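Local structure of FERM, RhoGEF and pleckstrin domain protein 2 (Danio rerio, 6D21) at residues I104-D107 and L108-R112. The protein probably acts as a guanine nucleotide exchange factor that activates RAC1 in semaphorin and integrin signalling, the chain here being its membrane-targeting FERM domain. Sequence-based numbering, arbitrary orientation.
Sequences IKRD and LLDGR
Asp107 OD1 and Asp110 OD2 share a water, which donates to both: 2.6 Å from the water oxygen to Asp107 OD1 and 3.1 Å to Asp110 OD2. The two carboxylates are close, Asp107 OD1 lying 4.5 Å from Asp110 OD1, and a water donating to both would be expected to ease their repulsion. Asp107 is buried and has further partners: Gln103 also bonds its OD1, while Arg192 forms a salt bridge with OD2. Asp110 is exposed, and its CG sits between its own backbone N and carbonyl carbon (chi1 68°), which folds the carboxylate back over the last turn of the helix. From there OD1 accepts the backbone N of Arg112 at 3.2 Å, a nearly straight bond that meets the oxygen close to its C-O axis. The backbone bonds weaken here: Asp110 N still reaches Arg106 O at 3.0 Å, but the next bond, Gly111 N to Asp107 O, is weak and bent to 123°. Gly111 then takes a positive phi (88°) and turns the chain out of the helix. Arg112 crosses Asp107 at a slant, Arg112 CB lying 4.1 Å from Asp107 CB, and its chain then leads away, so no salt bridge forms between them. Arg106 passes Asp110 OD2 with its CG; its guanidinium goes on to Ser80 OG and Leu79 O on strand 76-81 of the ubiquitin-like lobe. Leu108 touches Leu123 of helix 117-132. Asp110, Gly111 and Arg112 form an Asx turn at the C-terminal end of helix 94-110, in the helical central lobe of the FERM domain.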
loop_
_atom_site.group_PDB
_atom_site.type_symbol
_atom_site.label_atom_id
_atom_site.label_comp_id
_atom_site.label_asym_id
_atom_site.label_seq_id
_atom_site.Cartn_x
_atom_site.Cartn_y
_atom_site.Cartn_z
ATOM N N ILE A 104 7.302 0.069 0.508
ATOM C CA ILE A 104 7.777 -1.288 0.208
ATOM C C ILE A 104 8.407 -1.925 1.442
ATOM O O ILE A 104 8.192 -3.099 1.742
ATOM C CB ILE A 104 8.803 -1.252 -0.962
ATOM C CG1 ILE A 104 8.103 -0.789 -2.241
ATOM C CG2 ILE A 104 9.430 -2.619 -1.165
ATOM C CD1 ILE A 104 9.068 -0.244 -3.282
ATOM N N LYS A 105 9.225 -1.144 2.142
ATOM C CA LYS A 105 9.863 -1.620 3.360
ATOM C C LYS A 105 8.792 -2.132 4.328
ATOM O O LYS A 105 8.913 -3.225 4.890
ATOM C CB LYS A 105 10.691 -0.506 3.997
ATOM C CG LYS A 105 11.410 -0.909 5.278
ATOM C CD LYS A 105 12.428 0.152 5.673
ATOM C CE LYS A 105 13.056 -0.173 7.028
ATOM N NZ LYS A 105 14.131 0.816 7.290
ATOM N N ARG A 106 7.723 -1.354 4.482
ATOM C CA ARG A 106 6.602 -1.746 5.346
ATOM C C ARG A 106 5.898 -3.031 4.894
ATOM O O ARG A 106 5.586 -3.920 5.705
ATOM C CB ARG A 106 5.565 -0.618 5.410
ATOM C CG ARG A 106 4.417 -0.915 6.414
ATOM C CD ARG A 106 3.276 0.080 6.261
ATOM N NE ARG A 106 3.591 1.364 6.879
ATOM C CZ ARG A 106 2.849 2.460 6.722
ATOM N NH1 ARG A 106 1.765 2.424 5.953
ATOM N NH2 ARG A 106 3.182 3.584 7.339
ATOM N N ASP A 107 5.590 -3.089 3.603
ATOM C CA ASP A 107 4.882 -4.217 3.014
ATOM C C ASP A 107 5.710 -5.491 3.112
ATOM O O ASP A 107 5.175 -6.584 3.297
ATOM C CB ASP A 107 4.544 -3.934 1.537
ATOM C CG ASP A 107 3.443 -2.867 1.372
ATOM O OD1 ASP A 107 2.874 -2.430 2.398
ATOM O OD2 ASP A 107 3.148 -2.469 0.216
ATOM N N LEU A 108 7.024 -5.341 2.982
ATOM C CA LEU A 108 7.936 -6.493 3.017
ATOM C C LEU A 108 7.931 -7.095 4.409
ATOM O O LEU A 108 7.840 -8.304 4.584
ATOM C CB LEU A 108 9.350 -6.058 2.628
ATOM C CG LEU A 108 10.427 -7.064 2.238
ATOM C CD1 LEU A 108 9.981 -7.979 1.083
ATOM C CD2 LEU A 108 11.701 -6.294 1.890
ATOM N N LEU A 109 8.009 -6.233 5.412
ATOM C CA LEU A 109 8.028 -6.707 6.787
ATOM C C LEU A 109 6.685 -7.281 7.240
ATOM O O LEU A 109 6.660 -8.257 7.991
ATOM C CB LEU A 109 8.443 -5.582 7.728
ATOM C CG LEU A 109 8.406 -5.934 9.215
ATOM C CD1 LEU A 109 9.324 -7.104 9.520
ATOM C CD2 LEU A 109 8.786 -4.709 10.037
ATOM N N ASP A 110 5.565 -6.711 6.800
ATOM C CA ASP A 110 4.301 -7.206 7.352
ATOM C C ASP A 110 3.651 -8.235 6.432
ATOM O O ASP A 110 2.554 -8.712 6.704
ATOM C CB ASP A 110 3.336 -6.048 7.694
ATOM C CG ASP A 110 2.811 -5.298 6.482
ATOM O OD1 ASP A 110 2.889 -5.805 5.347
ATOM O OD2 ASP A 110 2.288 -4.175 6.682
ATOM N N GLY A 111 4.343 -8.574 5.347
ATOM C CA GLY A 111 3.974 -9.707 4.519
ATOM C C GLY A 111 2.980 -9.422 3.414
ATOM O O GLY A 111 2.552 -10.342 2.717
ATOM N N ARG A 112 2.605 -8.160 3.242
ATOM C CA ARG A 112 1.753 -7.804 2.117
ATOM C C ARG A 112 2.503 -8.099 0.825
ATOM O O ARG A 112 1.964 -8.686 -0.113
ATOM C CB ARG A 112 1.341 -6.334 2.172
ATOM C CG ARG A 112 0.533 -5.960 3.396
ATOM C CD ARG A 112 -0.437 -4.843 3.087
ATOM N NE ARG A 112 -1.765 -5.359 2.778
ATOM C CZ ARG A 112 -2.814 -5.234 3.583
ATOM N NH1 ARG A 112 -2.687 -4.584 4.731
ATOM N NH2 ARG A 112 -3.990 -5.743 3.236
HETATM O O HOH W 1 1.310 -2.269 4.494
#